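Side-chain contacts in EreC (Klebsiella pneumoniae, PDB 6XCQ), which is an erythromycin esterase that probably inactivates macrolide antibiotics by hydrolysing the ester bond of their lactone ring: residues Ser81-Leu86 and Gly133-Trp138; Tyr85-His90 and Lys140-Glu145; Glu216-Gly221 and Tyr257-Leu262. The protein carries 1 engineered substitution. All coordinates share one frame; numbering follows the deposited sequence.

Contact 1 of 3, residues Ser81-Leu86 and Gly133-Trp138; sequences SLIRYL and GSVLIW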
# COMPACT_ATOMS: atom_id res chain seq x y z
N SER A 81 -3.65 8.13 14.77
CA SER A 81 -3.58 7.77 16.19
C SER A 81 -2.70 6.54 16.40
O SER A 81 -1.89 6.49 17.33
CB SER A 81 -4.98 7.53 16.75
OG SER A 81 -5.67 8.77 16.86
N LEU A 82 -2.87 5.51 15.57
CA LEU A 82 -2.11 4.30 15.79
C LEU A 82 -0.65 4.48 15.38
O LEU A 82 0.23 3.80 15.92
CB LEU A 82 -2.76 3.14 15.04
CG LEU A 82 -3.97 2.62 15.81
CD1 LEU A 82 -4.86 1.74 14.96
CD2 LEU A 82 -3.47 1.86 17.03
N ILE A 83 -0.36 5.39 14.46
CA ILE A 83 1.03 5.77 14.19
C ILE A 83 1.65 6.37 15.45
O ILE A 83 2.74 5.97 15.87
CB ILE A 83 1.10 6.73 12.98
CG1 ILE A 83 0.78 5.98 11.69
CG2 ILE A 83 2.47 7.37 12.86
CD1 ILE A 83 0.43 6.88 10.51
N ARG A 84 0.93 7.29 16.10
CA ARG A 84 1.41 7.85 17.37
C ARG A 84 1.74 6.76 18.37
O ARG A 84 2.80 6.77 19.00
CB ARG A 84 0.37 8.81 17.95
CG ARG A 84 0.47 10.23 17.44
CD ARG A 84 -0.21 11.19 18.40
NE ARG A 84 0.59 11.34 19.61
CZ ARG A 84 0.13 11.81 20.76
NH1 ARG A 84 -1.14 12.19 20.87
NH2 ARG A 84 0.95 11.90 21.81
N TYR A 85 0.83 5.79 18.53
CA TYR A 85 1.07 4.71 19.49
C TYR A 85 2.30 3.88 19.12
O TYR A 85 3.13 3.56 19.98
CB TYR A 85 -0.17 3.82 19.57
CG TYR A 85 0.07 2.50 20.25
CD1 TYR A 85 0.23 2.43 21.63
CD2 TYR A 85 0.11 1.32 19.52
CE1 TYR A 85 0.43 1.21 22.26
CE2 TYR A 85 0.31 0.11 20.14
CZ TYR A 85 0.47 0.06 21.51
OH TYR A 85 0.66 -1.16 22.11
N LEU A 86 2.42 3.51 17.85
CA LEU A 86 3.54 2.65 17.44
C LEU A 86 4.86 3.41 17.50
O LEU A 86 5.89 2.85 17.91
CB LEU A 86 3.29 2.10 16.04
CG LEU A 86 2.14 1.11 15.92
CD1 LEU A 86 1.78 0.83 14.45
CD2 LEU A 86 2.50 -0.16 16.67
N GLY A 133 -3.17 11.87 1.30
CA GLY A 133 -2.92 13.28 1.56
C GLY A 133 -3.21 13.69 2.98
O GLY A 133 -2.44 14.43 3.60
N SER A 134 -4.32 13.20 3.54
CA SER A 134 -4.73 13.62 4.87
C SER A 134 -3.71 13.18 5.91
O SER A 134 -3.29 13.98 6.77
CB SER A 134 -6.12 13.03 5.15
OG SER A 134 -7.10 13.79 4.46
N VAL A 135 -3.30 11.91 5.87
CA VAL A 135 -2.31 11.41 6.81
C VAL A 135 -0.96 12.08 6.59
O VAL A 135 -0.24 12.40 7.54
CB VAL A 135 -2.19 9.87 6.70
CG1 VAL A 135 -1.00 9.36 7.50
CG2 VAL A 135 -3.45 9.19 7.19
N LEU A 136 -0.60 12.32 5.32
CA LEU A 136 0.72 12.89 5.04
C LEU A 136 0.84 14.31 5.58
O LEU A 136 1.86 14.68 6.17
CB LEU A 136 0.98 12.88 3.53
CG LEU A 136 1.36 11.53 2.95
CD1 LEU A 136 1.24 11.56 1.42
CD2 LEU A 136 2.76 11.20 3.38
N ILE A 137 -0.21 15.12 5.40
CA ILE A 137 -0.22 16.48 5.95
C ILE A 137 -0.12 16.44 7.46
O ILE A 137 0.62 17.23 8.07
CB ILE A 137 -1.48 17.24 5.49
CG1 ILE A 137 -1.50 17.42 3.98
CG2 ILE A 137 -1.56 18.61 6.18
CD1 ILE A 137 -2.92 17.75 3.45
N TRP A 138 -0.84 15.51 8.09
CA TRP A 138 -0.72 15.35 9.54
C TRP A 138 0.69 14.92 9.95
O TRP A 138 1.28 15.48 10.88
CB TRP A 138 -1.77 14.36 10.05
CG TRP A 138 -1.54 14.06 11.49
CD1 TRP A 138 -1.94 14.80 12.56
CD2 TRP A 138 -0.81 12.95 12.02
NE1 TRP A 138 -1.52 14.22 13.73
CE2 TRP A 138 -0.82 13.08 13.42
CE3 TRP A 138 -0.15 11.87 11.44
CZ2 TRP A 138 -0.19 12.17 14.25
CZ3 TRP A 138 0.46 10.96 12.27
CH2 TRP A 138 0.44 11.11 13.66
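W138 sends the outer edge of its six-membered ring against the aliphatic root of R84: CZ2 lies 3.8 Å from R84 CG, which sits close to the plane of the indole. The contact is therefore made at the ring rim, and the two side chains cross at about a right angle. With CG of W138 opposite its backbone N (chi1 172°), the indole extends off helix 126-146 toward helix 73-90. The polar ends turn to other partners: W138 NE1 bonds to Q43 OE1, R84 NH1 to P42 O, and R84 NE forms a salt bridge with E88. Those bonds probably limit how far either group can swing.

I83 supplies the deeper apolar half. Its CG2 branch is 4.2 Å from W138 CZ3, again at the rim, while CD1 approaches V135 CG1 at 4.2 Å. V135 is modelled in two conformers, which makes this last touch less certain.

The axes of 81-86 and 133-138 approach to 12.1 Å, with their N-to-C directions 44° apart, a spacing spanned by side chains alone. On its inner side I83 also meets L65 of central strand 62-65. Helix 73-90 thus rests on the sheet, and helix 126-146 lies between it and helix 101-112, which receives L136 and I137 on L107 and Y110.

Contact 2 of 3, residues Tyr85-His90 and Lys140-Glu145; sequences YLVERH and KSYLRE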
# COMPACT_ATOMS: atom_id res chain seq x y z
N TYR A 85 0.83 5.79 18.53
CA TYR A 85 1.07 4.71 19.49
C TYR A 85 2.30 3.88 19.12
O TYR A 85 3.13 3.56 19.98
CB TYR A 85 -0.17 3.82 19.57
CG TYR A 85 0.07 2.50 20.25
CD1 TYR A 85 0.23 2.43 21.63
CD2 TYR A 85 0.11 1.32 19.52
CE1 TYR A 85 0.43 1.21 22.26
CE2 TYR A 85 0.31 0.11 20.14
CZ TYR A 85 0.47 0.06 21.51
OH TYR A 85 0.66 -1.16 22.11
N LEU A 86 2.42 3.51 17.85
CA LEU A 86 3.54 2.65 17.44
C LEU A 86 4.86 3.41 17.50
O LEU A 86 5.89 2.85 17.91
CB LEU A 86 3.29 2.10 16.04
CG LEU A 86 2.14 1.11 15.92
CD1 LEU A 86 1.78 0.83 14.45
CD2 LEU A 86 2.50 -0.16 16.67
N VAL A 87 4.84 4.68 17.12
CA VAL A 87 6.06 5.48 17.15
C VAL A 87 6.46 5.79 18.58
O VAL A 87 7.59 5.52 19.01
CB VAL A 87 5.89 6.76 16.31
CG1 VAL A 87 7.02 7.75 16.63
CG2 VAL A 87 5.89 6.42 14.84
N GLU A 88 5.53 6.34 19.36
CA GLU A 88 5.91 6.87 20.66
C GLU A 88 6.02 5.80 21.74
O GLU A 88 6.72 6.02 22.73
CB GLU A 88 4.92 7.94 21.11
CG GLU A 88 4.91 9.11 20.19
CD GLU A 88 3.89 10.12 20.61
OE1 GLU A 88 3.45 10.03 21.78
OE2 GLU A 88 3.51 10.98 19.79
N ARG A 89 5.38 4.65 21.56
CA ARG A 89 5.42 3.64 22.61
C ARG A 89 6.16 2.38 22.22
O ARG A 89 6.55 1.62 23.11
CB ARG A 89 4.00 3.28 23.07
CG ARG A 89 3.33 4.42 23.80
CD ARG A 89 4.03 4.73 25.13
NE ARG A 89 3.27 5.69 25.93
CZ ARG A 89 2.25 5.36 26.72
NH1 ARG A 89 1.87 4.09 26.83
NH2 ARG A 89 1.61 6.31 27.40
N HIS A 90 6.37 2.14 20.92
CA HIS A 90 7.10 0.96 20.48
C HIS A 90 8.22 1.30 19.50
O HIS A 90 8.81 0.39 18.90
CB HIS A 90 6.13 -0.06 19.87
CG HIS A 90 5.19 -0.66 20.87
ND1 HIS A 90 5.55 -1.70 21.69
CD2 HIS A 90 3.91 -0.36 21.19
CE1 HIS A 90 4.54 -2.02 22.47
NE2 HIS A 90 3.52 -1.22 22.18
N LYS A 140 3.57 15.39 8.59
CA LYS A 140 4.55 16.47 8.52
C LYS A 140 4.45 17.39 9.74
O LYS A 140 5.47 17.73 10.35
CB LYS A 140 4.36 17.27 7.22
CG LYS A 140 5.31 18.46 7.06
CD LYS A 140 5.15 19.12 5.69
CE LYS A 140 6.20 20.26 5.47
NZ LYS A 140 6.10 20.80 4.07
N SER A 141 3.23 17.78 10.12
CA SER A 141 3.07 18.59 11.32
C SER A 141 3.55 17.84 12.55
O SER A 141 4.35 18.36 13.34
CB SER A 141 1.61 19.01 11.49
OG SER A 141 1.10 19.58 10.30
N TYR A 142 3.06 16.61 12.72
CA TYR A 142 3.47 15.77 13.84
C TYR A 142 4.99 15.68 13.97
O TYR A 142 5.54 15.82 15.07
CB TYR A 142 2.87 14.37 13.66
CG TYR A 142 3.37 13.36 14.66
CD1 TYR A 142 3.06 13.48 16.01
CD2 TYR A 142 4.12 12.27 14.25
CE1 TYR A 142 3.51 12.55 16.93
CE2 TYR A 142 4.57 11.33 15.16
CZ TYR A 142 4.26 11.48 16.50
OH TYR A 142 4.71 10.55 17.40
N LEU A 143 5.69 15.43 12.86
CA LEU A 143 7.14 15.30 12.94
C LEU A 143 7.79 16.63 13.32
O LEU A 143 8.68 16.67 14.18
CB LEU A 143 7.69 14.79 11.61
CG LEU A 143 7.25 13.36 11.29
CD1 LEU A 143 7.83 12.89 9.97
CD2 LEU A 143 7.61 12.41 12.43
N ARG A 144 7.35 17.73 12.71
CA ARG A 144 7.91 19.04 13.05
C ARG A 144 7.68 19.37 14.52
O ARG A 144 8.62 19.72 15.24
CB ARG A 144 7.31 20.12 12.16
CG ARG A 144 7.64 21.53 12.64
CD ARG A 144 7.12 22.61 11.70
NE ARG A 144 5.66 22.65 11.65
CZ ARG A 144 4.92 22.22 10.63
NH1 ARG A 144 3.60 22.30 10.68
NH2 ARG A 144 5.51 21.70 9.56
N GLU A 145 6.43 19.26 14.98
CA GLU A 145 6.10 19.67 16.34
C GLU A 145 6.72 18.73 17.37
O GLU A 145 7.14 19.17 18.45
CB GLU A 145 4.58 19.77 16.50
CG GLU A 145 4.00 20.98 15.74
CD GLU A 145 2.50 20.91 15.50
OE1 GLU A 145 1.82 20.04 16.10
OE2 GLU A 145 1.99 21.74 14.71
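E88 meets Y142 through CG, CD and OE2, while CB stays back. From CB the chain runs on extended (chi2 177°), and CG is the first atom to touch, 3.1 Å from Y142 OH, a tight approach that goes with the use of the anti lone pair at the tip. CD follows, skirting the same hydroxyl at 3.3 Å. There OE2 accepts the hydrogen bond from Y142 OH, 2.7 Å long, through that lone pair, the one turned from OE1. OE2 also lies 3.3 Å from Y142 CE1, at the ring edge, and carboxylate and ring planes are only 13° apart. The phenol and the acid are thus nearly coplanar and approach from opposite directions.

OE2 has a second partner, since R84 NE forms a salt bridge with it. Two donors on one oxygen probably restrain the carboxylate and would favour its charged form. V87 adds an apolar wall beside the same hydroxyl, with CG1 3.7 Å from Y142 OH. Farther round the helix, H90 NE2 donates to Y85 OH over 2.9 Å, a bent bond (139°) that ties the last turn to the one before.

Y142 stacks on W138 within helix 126-146, and both E88 and Y142 touch R148 just past that helix. On the other flank of helix 73-90, L86 packs on V57 of helix 54-57 and on V63 and L65 of strand 62-65.

Contact 3 of 3, residues Glu216-Gly221 and Tyr257-Leu262; sequences EKAISG and YTLETL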
# COMPACT_ATOMS: atom_id res chain seq x y z
N GLU A 216 5.67 -7.62 -25.97
CA GLU A 216 6.56 -8.73 -25.68
C GLU A 216 8.02 -8.35 -25.88
O GLU A 216 8.88 -8.80 -25.12
CB GLU A 216 6.17 -9.93 -26.53
CG GLU A 216 4.94 -10.59 -25.95
CD GLU A 216 4.29 -11.60 -26.87
OE1 GLU A 216 4.68 -11.68 -28.05
OE2 GLU A 216 3.37 -12.30 -26.40
N LYS A 217 8.30 -7.49 -26.87
CA LYS A 217 9.65 -6.96 -27.00
C LYS A 217 10.06 -6.18 -25.76
O LYS A 217 11.23 -6.24 -25.34
CB LYS A 217 9.74 -6.08 -28.25
CG LYS A 217 11.11 -5.43 -28.42
CD LYS A 217 11.14 -4.54 -29.65
CE LYS A 217 11.09 -5.37 -30.92
NZ LYS A 217 12.32 -6.20 -31.07
N ALA A 218 9.14 -5.43 -25.16
CA ALA A 218 9.51 -4.67 -23.96
C ALA A 218 9.68 -5.60 -22.77
O ALA A 218 10.63 -5.45 -21.99
CB ALA A 218 8.46 -3.60 -23.66
N ILE A 219 8.78 -6.56 -22.61
CA ILE A 219 8.89 -7.53 -21.52
C ILE A 219 10.20 -8.31 -21.65
O ILE A 219 10.94 -8.48 -20.67
CB ILE A 219 7.67 -8.47 -21.51
CG1 ILE A 219 6.42 -7.71 -21.04
CG2 ILE A 219 7.91 -9.70 -20.64
CD1 ILE A 219 5.13 -8.47 -21.34
N SER A 220 10.49 -8.80 -22.85
CA SER A 220 11.75 -9.51 -23.06
C SER A 220 12.95 -8.61 -22.82
O SER A 220 13.97 -9.05 -22.29
CB SER A 220 11.78 -10.10 -24.47
OG SER A 220 10.70 -11.00 -24.67
N GLY A 221 12.83 -7.33 -23.20
CA GLY A 221 13.93 -6.40 -22.99
C GLY A 221 14.25 -6.22 -21.52
O GLY A 221 15.41 -6.14 -21.13
N TYR A 257 7.70 -5.83 -12.85
CA TYR A 257 6.38 -6.09 -12.28
C TYR A 257 5.35 -5.08 -12.75
O TYR A 257 4.15 -5.38 -12.77
CB TYR A 257 6.48 -6.12 -10.75
CG TYR A 257 6.92 -7.46 -10.18
CD1 TYR A 257 8.25 -7.87 -10.21
CD2 TYR A 257 5.98 -8.33 -9.63
CE1 TYR A 257 8.65 -9.12 -9.69
CE2 TYR A 257 6.35 -9.55 -9.11
CZ TYR A 257 7.68 -9.95 -9.14
OH TYR A 257 8.00 -11.18 -8.63
N THR A 258 5.79 -3.88 -13.15
CA THR A 258 4.83 -2.92 -13.71
C THR A 258 4.25 -3.42 -15.03
O THR A 258 3.04 -3.39 -15.24
CB THR A 258 5.48 -1.55 -13.88
OG1 THR A 258 5.78 -1.02 -12.60
CG2 THR A 258 4.52 -0.61 -14.57
N LEU A 259 5.12 -3.90 -15.92
CA LEU A 259 4.64 -4.43 -17.20
C LEU A 259 3.73 -5.64 -17.01
O LEU A 259 2.69 -5.77 -17.68
CB LEU A 259 5.83 -4.78 -18.10
CG LEU A 259 6.80 -3.64 -18.48
CD1 LEU A 259 7.72 -4.02 -19.66
CD2 LEU A 259 6.03 -2.34 -18.80
N GLU A 260 4.09 -6.56 -16.10
CA GLU A 260 3.24 -7.73 -15.90
C GLU A 260 1.90 -7.32 -15.29
O GLU A 260 0.85 -7.86 -15.67
CB GLU A 260 3.97 -8.75 -15.03
CG GLU A 260 3.11 -9.95 -14.58
CD GLU A 260 2.56 -10.79 -15.74
OE1 GLU A 260 2.94 -10.57 -16.91
OE2 GLU A 260 1.75 -11.70 -15.45
N THR A 261 1.91 -6.34 -14.40
CA THR A 261 0.66 -5.87 -13.79
C THR A 261 -0.21 -5.15 -14.82
O THR A 261 -1.44 -5.29 -14.80
CB THR A 261 0.98 -4.99 -12.59
OG1 THR A 261 1.57 -5.80 -11.58
CG2 THR A 261 -0.31 -4.35 -12.00
N LEU A 262 0.41 -4.42 -15.76
CA LEU A 262 -0.34 -3.82 -16.86
C LEU A 262 -1.01 -4.89 -17.72
O LEU A 262 -2.19 -4.78 -18.08
CB LEU A 262 0.58 -2.95 -17.71
CG LEU A 262 1.02 -1.63 -17.10
CD1 LEU A 262 2.20 -1.05 -17.90
CD2 LEU A 262 -0.15 -0.65 -17.05
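Van der Waals packing, of L259 on apolar side chains and on backbone, carries the contact with A218 and I219. L259 CD1 is the probe: it settles against the backbone of helix 212-231, 4.0 Å from A218 O and equally near I219 N. Beside this, the same methyl lies 4.1 Å from A218 CB, an approach to the helix surface consistent with the small size of the alanine. I219 flanks it, with CG1 4.1 Å from L259 CD1. Here the two side chains run past each other in opposite directions, so the isoleucine lies alongside the leucine and is not met end-on. In L259, CG lies opposite the carbonyl carbon (chi1 -61°), and with CD1 extended from CA (chi2 -165°) the methyl points to the other helix. The closest pair of CA atoms, those of I219 and L259, is 6.8 Å apart.

No hydrogen bond crosses between the segments; the side-chain bonds of T261 and S220 close within their own helices. T261 OG1 donates to Y257 O over 2.9 Å, while T261 N reaches that carbonyl from its opposite face. S220 OG does the same to E216 O at 2.9 Å in the conformer described, one of two modelled, with the donor well above the carbonyl plane.

Charge is likewise kept off the interface: E260 pairs with R263 of its own helix. Around this apolar patch, W207 of helix 200-208 touches I219, L259 and L262, and L188 of helix 182-191 meets A218.

With no hydrogen bond or salt bridge between the segments, and 126 Å² buried, cohesion between them probably comes from dispersion and the hydrophobic effect. Such methyl contacts, having no directional bond, would probably tolerate small shifts between the helices.

Contacts 1 and 2 are successive parts of one helix pair, 73-90 with 126-146. Their centres are 8 Å apart, they share Y85 and L86, and R84 CG lies 3.9 Å from Y142 CE1, which joins them into a continuous seam beside the mixed sheet. Contact 3 comes later in the chain, after both have closed, and lies on the opposite side of the chain's centre, about 35 Å from contact 1 and 40 Å from contact 2 between centres. Its helices belong to the all-helical run between strands 151-154 and 301-304. The seam thus lies in the sheet-bearing part, whereas contact 3 joins two helices of the helical run.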